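Side-chain contacts in hypothetical protein (Aquifex aeolicus, PDB 2HEK), which binds zinc in an HD-type metal site and GDP at separate sites, and may act as a dGTPase: residues F26-L31 and A80-D85; F52-G57 and R162-R167; R168-C173 and Y214-Q219. One frame throughout, in Å; residues are numbered along the deposited sequence.

Contact 1. Residues F26-L31 and A80-D85; sequences FPFQRL and AGLLHD
The Phe28 ring carries this contact and presents its edge to residues 80-85: the backbone oxygen of Leu82 lies in the ring plane, 3.4 Å from Phe28 CE1. A methyl of Leu31, from the same turn, lies over one face, with CD1 4.2 Å above the plane and displaced toward the rim. The Leu82 side chain crosses the ring at about a right angle and sets CD1 3.9 Å from Phe28 CZ, while Leu83 CD2 comes obliquely to Phe28 CD1, a looser approach at 4.4 Å. With CG of Phe28 anti to its backbone nitrogen (chi1 -166°), the ring reaches across to the end of helix 74-82. Leu31 packs mainly on backbone, its CD2 methyl 3.4 Å from Asp85 O, and CD1 rests near Asp85 CB. Asp85 is one of the zinc ligands, and its OD2 forms a salt bridge with Arg51; through this residue the apolar contact adjoins the metal site of the HD domain. Helix 51-69 borders both segments, with Ser55 against Phe28 and Leu31 and His54 against Asp85; helix 250-253 packs on Pro27 and Arg30, and helices 128-139 and 145-155 pack against Ala80 and His84.

Contact 2. Residues F52-G57 and R162-R167; sequences FEHSLG and RMDYLR. With ZN (zinc ion), chain D.
His54 binds the zinc ion through NE2 at 2.3 Å, and a water occupies a further position at the same distance from the metal. At the other ring nitrogen, ND1 donates to Asp164 OD1 over 2.6 Å, with an N-H...O angle of 159°. The acceptor lies close to the imidazole plane and is met on its anti side; ring and carboxylate planes are 32° apart. Together with the metal bond, this hydrogen bond holds the imidazole in its rotation and would probably make NE2 a stronger electron donor to the metal. Tyr165 CB approaches His54 CE1 obliquely at 3.6 Å, and the two side chains run side by side in the same direction. Asp85 and Asp161 supply the remaining protein ligands, the arrangement of the HD superfamily, in which a helical core gathers histidines and aspartates round the metal. Asp164, linked to the metal through His54, belongs to the second shell. Its CG stands anti to the backbone nitrogen (chi1 -177°), which carries the carboxylate across to helix 51-69, where OD2 lies 3.4 Å from Gly57 CA; with no side chain, Gly57 lets the carboxylate come this close. An alanine in place of Asp164 would probably leave His54 ND1 without its acceptor and the imidazole held against turning by the metal alone. Arg168 forms a salt bridge with Asp164 OD2, and the Tyr10 hydroxyl hydrogen-bonds to the same oxygen.

Contact 3. Residues R168-C173 and Y214-Q219; sequences RDAYFC and YFMYVQ
Met216 lays its thioether end against one turn of helix 160-173, with SD 3.8 Å from Ala170 CB and the CE methyl 3.5 Å from Asp169 CB. This is helix-to-helix packing with no polar bond between the two segments: helix 160-173, which carries zinc ligand Asp161 of the HD domain, meets helix 203-221, part of the HD-associated region. The interface is small, 120 Å² in all, and Met216 makes most of it. CG lies beside the backbone nitrogen, and the chain then bends at chi2 and again at chi3 (-55° and -60°). The double bend curls the chain so that the methyl also comes near the backbone nitrogen of Ala170. The small Ala170 side chain lets the sulfur settle close to the helix backbone, with Met216 SD 3.9 Å from Ala170 CA. The carboxylate of Asp169 takes no bond from Met216; its OD2 is hydrogen-bonded to the hydroxyl of Tyr221 and to a bound glycerol, probably from the crystallisation liquor. Around this pair the helices face other copies of the protein: Tyr171 stacks on Tyr171 of the second subunit, and Tyr214 OH is hydrogen-bonded to Glu207 of the third subunit. Within helix 160-173, the turn that receives the methionine is closed by Cys173 N bonding to Asp169 O at 2.8 Å.

Overall arrangement
From the N terminus, residues 26-31 come first, followed by 52-57 at the start of helix 51-69. Contact 1 then closes a loop of 48 residues by returning to 80-85, and contact 2 a longer one, from 52-57 to 162-167; their segments alternate, so the two loops cross. They also touch, Asp85 beside His54 and Phe28 beside Phe52, bringing two zinc ligands together. Contact 3 follows in series and closes a loop of 40 residues between 168-173 and 214-219, and shares helix 160-173 with contact 2. That helix thus links the metal-binding core to helix 203-221, while contacts 1 and 3, with centres 23 Å apart, do not meet.

Contact 1. Residues F26-L31 and A80-D85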
loop_
_atom_site.group_PDB
_atom_site.type_symbol
_atom_site.label_atom_id
_atom_site.label_comp_id
_atom_site.label_asym_id
_atom_site.label_seq_id
_atom_site.Cartn_x
_atom_site.Cartn_y
_atom_site.Cartn_z
ATOM N N PHE A 26 -26.316 -19.922 14.678
ATOM C CA PHE A 26 -25.423 -20.108 15.809
ATOM C C PHE A 26 -24.113 -20.860 15.480
ATOM O O PHE A 26 -23.063 -20.470 15.961
ATOM C CB PHE A 26 -26.166 -20.782 16.980
ATOM C CG PHE A 26 -25.267 -21.237 18.100
ATOM C CD1 PHE A 26 -25.102 -20.449 19.243
ATOM C CD2 PHE A 26 -24.610 -22.460 18.034
ATOM C CE1 PHE A 26 -24.269 -20.874 20.299
ATOM C CE2 PHE A 26 -23.764 -22.890 19.073
ATOM C CZ PHE A 26 -23.592 -22.099 20.202
ATOM N N PRO A 27 -24.163 -21.965 14.703
ATOM C CA PRO A 27 -22.860 -22.621 14.410
ATOM C C PRO A 27 -21.877 -21.741 13.600
ATOM O O PRO A 27 -20.658 -21.885 13.746
ATOM C CB PRO A 27 -23.261 -23.850 13.594
ATOM C CG PRO A 27 -24.728 -24.108 14.001
ATOM C CD PRO A 27 -25.296 -22.717 14.127
ATOM N N PHE A 28 -22.392 -20.845 12.768
ATOM C CA PHE A 28 -21.505 -19.920 12.065
ATOM C C PHE A 28 -21.033 -18.804 13.005
ATOM O O PHE A 28 -19.847 -18.440 13.011
ATOM C CB PHE A 28 -22.132 -19.365 10.777
ATOM C CG PHE A 28 -21.137 -18.693 9.866
ATOM C CD1 PHE A 28 -20.528 -19.410 8.828
ATOM C CD2 PHE A 28 -20.806 -17.355 10.031
ATOM C CE1 PHE A 28 -19.580 -18.807 8.000
ATOM C CE2 PHE A 28 -19.878 -16.723 9.169
ATOM C CZ PHE A 28 -19.269 -17.451 8.159
ATOM N N GLN A 29 -21.927 -18.290 13.836
ATOM C CA GLN A 29 -21.519 -17.217 14.766
ATOM C C GLN A 29 -20.440 -17.681 15.764
ATOM O O GLN A 29 -19.573 -16.902 16.160
ATOM C CB GLN A 29 -22.732 -16.614 15.507
ATOM C CG GLN A 29 -23.654 -15.854 14.599
ATOM C CD GLN A 29 -23.101 -14.476 14.209
ATOM O OE1 GLN A 29 -22.463 -13.818 15.015
ATOM N NE2 GLN A 29 -23.361 -14.043 12.990
ATOM N N ARG A 30 -20.478 -18.956 16.148
ATOM C CA ARG A 30 -19.423 -19.576 16.948
ATOM C C ARG A 30 -18.007 -19.257 16.412
ATOM O O ARG A 30 -17.014 -19.116 17.177
ATOM C CB ARG A 30 -19.633 -21.117 16.932
ATOM C CG ARG A 30 -18.526 -21.906 17.635
ATOM C CD ARG A 30 -18.720 -23.442 17.561
ATOM N NE ARG A 30 -17.462 -24.036 17.958
ATOM C CZ ARG A 30 -16.471 -24.343 17.112
ATOM N NH1 ARG A 30 -16.615 -24.209 15.799
ATOM N NH2 ARG A 30 -15.340 -24.832 17.585
ATOM N N LEU A 31 -17.890 -19.183 15.094
ATOM C CA LEU A 31 -16.571 -19.009 14.513
ATOM C C LEU A 31 -15.964 -17.651 14.904
ATOM O O LEU A 31 -14.762 -17.523 14.896
ATOM C CB LEU A 31 -16.631 -19.174 13.000
ATOM C CG LEU A 31 -17.048 -20.560 12.484
ATOM C CD1 LEU A 31 -17.081 -20.496 10.981
ATOM C CD2 LEU A 31 -16.122 -21.674 12.960
ATOM N N ALA A 80 -20.079 -23.834 -0.273
ATOM C CA ALA A 80 -19.129 -24.822 0.240
ATOM C C ALA A 80 -17.910 -24.104 0.853
ATOM O O ALA A 80 -17.379 -24.534 1.888
ATOM C CB ALA A 80 -18.682 -25.784 -0.901
ATOM N N GLY A 81 -17.460 -23.021 0.195
ATOM C CA GLY A 81 -16.346 -22.191 0.721
ATOM C C GLY A 81 -16.748 -21.573 2.055
ATOM O O GLY A 81 -16.029 -21.685 3.048
ATOM N N LEU A 82 -17.909 -20.929 2.093
ATOM C CA LEU A 82 -18.424 -20.318 3.328
ATOM C C LEU A 82 -18.461 -21.245 4.568
ATOM O O LEU A 82 -18.113 -20.819 5.692
ATOM C CB LEU A 82 -19.814 -19.726 3.045
ATOM C CG LEU A 82 -20.430 -18.850 4.152
ATOM C CD1 LEU A 82 -19.655 -17.497 4.313
ATOM C CD2 LEU A 82 -21.948 -18.594 3.883
ATOM N N LEU A 83 -18.834 -22.526 4.375
ATOM C CA LEU A 83 -19.056 -23.414 5.522
ATOM C C LEU A 83 -17.858 -24.297 5.829
ATOM O O LEU A 83 -17.911 -25.146 6.714
ATOM C CB LEU A 83 -20.310 -24.271 5.267
ATOM C CG LEU A 83 -21.567 -23.439 4.945
ATOM C CD1 LEU A 83 -22.733 -24.354 4.647
ATOM C CD2 LEU A 83 -21.934 -22.495 6.101
ATOM N N HIS A 84 -16.768 -24.075 5.091
ATOM C CA HIS A 84 -15.583 -24.920 5.173
ATOM C C HIS A 84 -15.015 -25.090 6.569
ATOM O O HIS A 84 -14.447 -26.116 6.866
ATOM C CB HIS A 84 -14.479 -24.382 4.265
ATOM C CG HIS A 84 -13.338 -25.338 4.084
ATOM N ND1 HIS A 84 -12.126 -25.181 4.723
ATOM C CD2 HIS A 84 -13.230 -26.469 3.347
ATOM C CE1 HIS A 84 -11.316 -26.173 4.384
ATOM N NE2 HIS A 84 -11.961 -26.966 3.546
ATOM N N ASP A 85 -15.132 -24.065 7.412
ATOM C CA ASP A 85 -14.603 -24.075 8.776
ATOM C C ASP A 85 -15.599 -24.447 9.906
ATOM O O ASP A 85 -15.237 -24.377 11.088
ATOM C CB ASP A 85 -14.045 -22.668 9.098
ATOM C CG ASP A 85 -12.597 -22.471 8.673
ATOM O OD1 ASP A 85 -12.042 -23.250 7.877
ATOM O OD2 ASP A 85 -11.983 -21.504 9.163
#

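Contact 2. Residues F52-G57 and R162-R167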
loop_
_atom_site.group_PDB
_atom_site.type_symbol
_atom_site.label_atom_id
_atom_site.label_comp_id
_atom_site.label_asym_id
_atom_site.label_seq_id
_atom_site.Cartn_x
_atom_site.Cartn_y
_atom_site.Cartn_z
ATOM N N PHE A 52 -14.451 -16.652 11.587
ATOM C CA PHE A 52 -15.647 -15.951 11.035
ATOM C C PHE A 52 -15.249 -15.088 9.860
ATOM O O PHE A 52 -15.769 -15.246 8.744
ATOM C CB PHE A 52 -16.325 -15.129 12.134
ATOM C CG PHE A 52 -17.598 -14.420 11.703
ATOM C CD1 PHE A 52 -18.840 -15.000 11.942
ATOM C CD2 PHE A 52 -17.551 -13.140 11.148
ATOM C CE1 PHE A 52 -20.025 -14.342 11.587
ATOM C CE2 PHE A 52 -18.717 -12.466 10.752
ATOM C CZ PHE A 52 -19.992 -13.096 10.974
ATOM N N GLU A 53 -14.301 -14.181 10.061
ATOM C CA GLU A 53 -13.899 -13.326 8.942
ATOM C C GLU A 53 -13.226 -14.101 7.840
ATOM O O GLU A 53 -13.398 -13.774 6.653
ATOM C CB GLU A 53 -12.966 -12.194 9.394
ATOM C CG GLU A 53 -13.514 -11.329 10.548
ATOM C CD GLU A 53 -13.077 -11.832 11.922
ATOM O OE1 GLU A 53 -11.862 -11.723 12.267
ATOM O OE2 GLU A 53 -13.967 -12.321 12.653
ATOM N N HIS A 54 -12.382 -15.065 8.215
ATOM C CA HIS A 54 -11.748 -15.963 7.234
ATOM C C HIS A 54 -12.821 -16.644 6.338
ATOM O O HIS A 54 -12.699 -16.665 5.110
ATOM C CB HIS A 54 -10.888 -17.033 7.943
ATOM C CG HIS A 54 -10.383 -18.102 7.024
ATOM N ND1 HIS A 54 -9.672 -17.816 5.870
ATOM C CD2 HIS A 54 -10.475 -19.458 7.088
ATOM C CE1 HIS A 54 -9.364 -18.950 5.261
ATOM N NE2 HIS A 54 -9.841 -19.957 5.980
ATOM N N SER A 55 -13.885 -17.170 6.945
ATOM C CA SER A 55 -14.957 -17.839 6.159
ATOM C C SER A 55 -15.651 -16.901 5.172
ATOM O O SER A 55 -15.945 -17.316 4.049
ATOM C CB SER A 55 -15.996 -18.486 7.089
ATOM O OG SER A 55 -15.378 -19.484 7.891
ATOM N N LEU A 56 -15.866 -15.636 5.558
ATOM C CA LEU A 56 -16.430 -14.612 4.646
ATOM C C LEU A 56 -15.466 -14.348 3.519
ATOM O O LEU A 56 -15.860 -14.186 2.373
ATOM C CB LEU A 56 -16.690 -13.281 5.407
ATOM C CG LEU A 56 -17.768 -13.235 6.503
ATOM C CD1 LEU A 56 -18.045 -11.810 6.995
ATOM C CD2 LEU A 56 -19.038 -13.796 5.942
ATOM N N GLY A 57 -14.179 -14.324 3.848
ATOM C CA GLY A 57 -13.122 -14.133 2.845
ATOM C C GLY A 57 -13.047 -15.298 1.878
ATOM O O GLY A 57 -12.889 -15.106 0.670
ATOM N N ARG A 162 -6.746 -21.320 1.076
ATOM C CA ARG A 162 -5.370 -20.880 1.210
ATOM C C ARG A 162 -5.165 -19.449 0.777
ATOM O O ARG A 162 -4.454 -18.728 1.446
ATOM C CB ARG A 162 -4.433 -21.714 0.351
ATOM C CG ARG A 162 -4.051 -23.008 0.963
ATOM C CD ARG A 162 -2.958 -23.707 0.135
ATOM N NE ARG A 162 -2.462 -24.884 0.849
ATOM C CZ ARG A 162 -2.886 -26.127 0.655
ATOM N NH1 ARG A 162 -3.821 -26.380 -0.258
ATOM N NH2 ARG A 162 -2.364 -27.127 1.369
ATOM N N MET A 163 -5.747 -19.045 -0.340
ATOM C CA MET A 163 -5.580 -17.698 -0.796
ATOM C C MET A 163 -6.057 -16.724 0.284
ATOM O O MET A 163 -5.408 -15.697 0.525
ATOM C CB MET A 163 -6.339 -17.486 -2.098
ATOM C CG MET A 163 -5.586 -17.925 -3.348
ATOM S SD MET A 163 -6.195 -17.098 -4.837
ATOM C CE MET A 163 -5.638 -18.246 -6.092
ATOM N N ASP A 164 -7.152 -17.045 0.945
ATOM C CA ASP A 164 -7.603 -16.108 1.961
ATOM C C ASP A 164 -6.734 -16.169 3.197
ATOM O O ASP A 164 -6.315 -15.127 3.708
ATOM C CB ASP A 164 -9.054 -16.288 2.403
ATOM C CG ASP A 164 -9.453 -15.207 3.406
ATOM O OD1 ASP A 164 -9.466 -15.493 4.626
ATOM O OD2 ASP A 164 -9.766 -14.091 2.969
ATOM N N TYR A 165 -6.447 -17.370 3.752
ATOM C CA TYR A 165 -5.717 -17.327 5.014
ATOM C C TYR A 165 -4.281 -16.839 4.864
ATOM O O TYR A 165 -3.777 -16.184 5.776
ATOM C CB TYR A 165 -5.861 -18.629 5.825
ATOM C CG TYR A 165 -5.159 -19.888 5.379
ATOM C CD1 TYR A 165 -3.787 -19.926 5.206
ATOM C CD2 TYR A 165 -5.912 -21.035 5.114
ATOM C CE1 TYR A 165 -3.173 -21.109 4.782
ATOM C CE2 TYR A 165 -5.310 -22.225 4.677
ATOM C CZ TYR A 165 -3.933 -22.255 4.511
ATOM O OH TYR A 165 -3.317 -23.411 4.089
ATOM N N LEU A 166 -3.610 -17.125 3.746
ATOM C CA LEU A 166 -2.230 -16.646 3.607
ATOM C C LEU A 166 -2.209 -15.133 3.660
ATOM O O LEU A 166 -1.413 -14.543 4.388
ATOM C CB LEU A 166 -1.556 -17.130 2.312
ATOM C CG LEU A 166 -1.212 -18.629 2.264
ATOM C CD1 LEU A 166 -0.758 -18.958 0.815
ATOM C CD2 LEU A 166 -0.117 -18.989 3.328
ATOM N N ARG A 167 -3.094 -14.506 2.885
ATOM C CA ARG A 167 -3.225 -13.022 2.870
ATOM C C ARG A 167 -3.704 -12.444 4.205
ATOM O O ARG A 167 -3.190 -11.418 4.691
ATOM C CB ARG A 167 -4.127 -12.568 1.692
ATOM C CG ARG A 167 -4.400 -11.016 1.566
ATOM C CD ARG A 167 -5.229 -10.512 0.206
ATOM N NE ARG A 167 -5.101 -9.066 0.136
ATOM C CZ ARG A 167 -5.404 -8.373 -0.935
ATOM N NH1 ARG A 167 -5.840 -9.004 -2.028
ATOM N NH2 ARG A 167 -5.250 -7.065 -0.929
HETATM ZN ZN ZN D . -10.015 -22.215 6.168
HETATM O O HOH W 1 -12.116 -22.119 5.243
#

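Contact 3. Residues R168-C173 and Y214-Q219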
loop_
_atom_site.group_PDB
_atom_site.type_symbol
_atom_site.label_atom_id
_atom_site.label_comp_id
_atom_site.label_asym_id
_atom_site.label_seq_id
_atom_site.Cartn_x
_atom_site.Cartn_y
_atom_site.Cartn_z
ATOM N N ARG A 168 -4.715 -13.051 4.815
ATOM C CA ARG A 168 -5.237 -12.523 6.063
ATOM C C ARG A 168 -4.206 -12.693 7.217
ATOM O O ARG A 168 -4.017 -11.777 8.046
ATOM C CB ARG A 168 -6.586 -13.223 6.398
ATOM C CG ARG A 168 -7.367 -12.631 7.620
ATOM C CD ARG A 168 -8.814 -13.265 7.783
ATOM N NE ARG A 168 -9.488 -13.177 6.481
ATOM C CZ ARG A 168 -10.150 -12.113 6.047
ATOM N NH1 ARG A 168 -10.328 -11.046 6.834
ATOM N NH2 ARG A 168 -10.629 -12.120 4.822
ATOM N N ASP A 169 -3.558 -13.866 7.278
ATOM C CA ASP A 169 -2.530 -14.131 8.286
ATOM C C ASP A 169 -1.412 -13.103 8.142
ATOM O O ASP A 169 -0.973 -12.557 9.141
ATOM C CB ASP A 169 -1.984 -15.566 8.184
ATOM C CG ASP A 169 -3.041 -16.640 8.533
ATOM O OD1 ASP A 169 -4.136 -16.300 9.014
ATOM O OD2 ASP A 169 -2.777 -17.837 8.311
ATOM N N ALA A 170 -1.008 -12.790 6.905
ATOM C CA ALA A 170 0.084 -11.820 6.667
ATOM C C ALA A 170 -0.373 -10.440 7.115
ATOM O O ALA A 170 0.371 -9.717 7.728
ATOM C CB ALA A 170 0.448 -11.769 5.209
ATOM N N TYR A 171 -1.610 -10.079 6.786
ATOM C CA TYR A 171 -2.152 -8.750 7.063
ATOM C C TYR A 171 -2.209 -8.506 8.567
ATOM O O TYR A 171 -1.849 -7.433 9.042
ATOM C CB TYR A 171 -3.577 -8.641 6.463
ATOM C CG TYR A 171 -4.194 -7.265 6.574
ATOM C CD1 TYR A 171 -3.948 -6.296 5.586
ATOM C CD2 TYR A 171 -5.064 -6.939 7.656
ATOM C CE1 TYR A 171 -4.512 -5.001 5.679
ATOM C CE2 TYR A 171 -5.685 -5.678 7.730
ATOM C CZ TYR A 171 -5.378 -4.713 6.718
ATOM O OH TYR A 171 -5.906 -3.437 6.773
ATOM N N PHE A 172 -2.668 -9.488 9.330
ATOM C CA PHE A 172 -2.828 -9.291 10.778
ATOM C C PHE A 172 -1.547 -9.576 11.551
ATOM O O PHE A 172 -1.288 -8.926 12.553
ATOM C CB PHE A 172 -3.953 -10.171 11.357
ATOM C CG PHE A 172 -5.340 -9.673 11.027
ATOM C CD1 PHE A 172 -5.911 -9.920 9.782
ATOM C CD2 PHE A 172 -6.086 -8.985 11.969
ATOM C CE1 PHE A 172 -7.185 -9.457 9.459
ATOM C CE2 PHE A 172 -7.405 -8.515 11.640
ATOM C CZ PHE A 172 -7.917 -8.744 10.361
ATOM N N CYS A 173 -0.772 -10.581 11.155
ATOM C CA CYS A 173 0.518 -10.814 11.867
ATOM C C CYS A 173 1.502 -9.695 11.636
ATOM O O CYS A 173 2.281 -9.388 12.537
ATOM C CB CYS A 173 1.182 -12.146 11.507
ATOM S SG CYS A 173 0.212 -13.552 12.063
ATOM N N TYR A 214 5.939 -19.766 1.341
ATOM C CA TYR A 214 7.201 -20.073 2.068
ATOM C C TYR A 214 7.416 -19.070 3.214
ATOM O O TYR A 214 7.749 -19.454 4.339
ATOM C CB TYR A 214 8.418 -19.991 1.117
ATOM C CG TYR A 214 9.748 -19.933 1.820
ATOM C CD1 TYR A 214 10.436 -21.111 2.175
ATOM C CD2 TYR A 214 10.356 -18.693 2.101
ATOM C CE1 TYR A 214 11.718 -21.048 2.816
ATOM C CE2 TYR A 214 11.595 -18.620 2.718
ATOM C CZ TYR A 214 12.275 -19.781 3.080
ATOM O OH TYR A 214 13.521 -19.645 3.703
ATOM N N PHE A 215 7.273 -17.775 2.932
ATOM C CA PHE A 215 7.450 -16.780 4.006
ATOM C C PHE A 215 6.507 -16.968 5.189
ATOM O O PHE A 215 6.926 -16.859 6.344
ATOM C CB PHE A 215 7.346 -15.367 3.466
ATOM C CG PHE A 215 8.601 -14.905 2.772
ATOM C CD1 PHE A 215 8.576 -14.509 1.438
ATOM C CD2 PHE A 215 9.808 -14.839 3.478
ATOM C CE1 PHE A 215 9.767 -14.030 0.795
ATOM C CE2 PHE A 215 10.990 -14.393 2.860
ATOM C CZ PHE A 215 10.953 -13.994 1.492
ATOM N N MET A 216 5.233 -17.244 4.926
ATOM C CA MET A 216 4.309 -17.452 6.043
ATOM C C MET A 216 4.733 -18.635 6.912
ATOM O O MET A 216 4.619 -18.566 8.138
ATOM C CB MET A 216 2.867 -17.611 5.565
ATOM C CG MET A 216 2.287 -16.311 4.963
ATOM S SD MET A 216 2.420 -14.880 6.127
ATOM C CE MET A 216 1.470 -15.445 7.516
ATOM N N TYR A 217 5.206 -19.716 6.290
ATOM C CA TYR A 217 5.693 -20.881 7.055
ATOM C C TYR A 217 6.913 -20.580 7.895
ATOM O O TYR A 217 6.932 -20.885 9.096
ATOM C CB TYR A 217 5.934 -22.117 6.149
ATOM C CG TYR A 217 4.653 -22.852 5.984
ATOM C CD1 TYR A 217 3.758 -22.494 4.978
ATOM C CD2 TYR A 217 4.265 -23.813 6.912
ATOM C CE1 TYR A 217 2.520 -23.104 4.876
ATOM C CE2 TYR A 217 3.030 -24.447 6.817
ATOM C CZ TYR A 217 2.168 -24.086 5.790
ATOM O OH TYR A 217 0.938 -24.706 5.664
ATOM N N VAL A 218 7.927 -19.958 7.289
ATOM C CA VAL A 218 9.152 -19.712 8.054
ATOM C C VAL A 218 8.966 -18.631 9.117
ATOM O O VAL A 218 9.519 -18.738 10.225
ATOM C CB VAL A 218 10.406 -19.449 7.181
ATOM C CG1 VAL A 218 10.716 -20.702 6.379
ATOM C CG2 VAL A 218 10.254 -18.211 6.285
ATOM N N GLN A 219 8.171 -17.615 8.801
ATOM C CA GLN A 219 8.066 -16.475 9.723
ATOM C C GLN A 219 7.044 -16.748 10.835
ATOM O O GLN A 219 7.269 -16.373 12.002
ATOM C CB GLN A 219 7.777 -15.165 8.949
ATOM C CG GLN A 219 7.529 -13.891 9.793
ATOM C CD GLN A 219 8.835 -13.186 10.228
ATOM O OE1 GLN A 219 9.926 -13.759 10.133
ATOM N NE2 GLN A 219 8.713 -11.937 10.710
#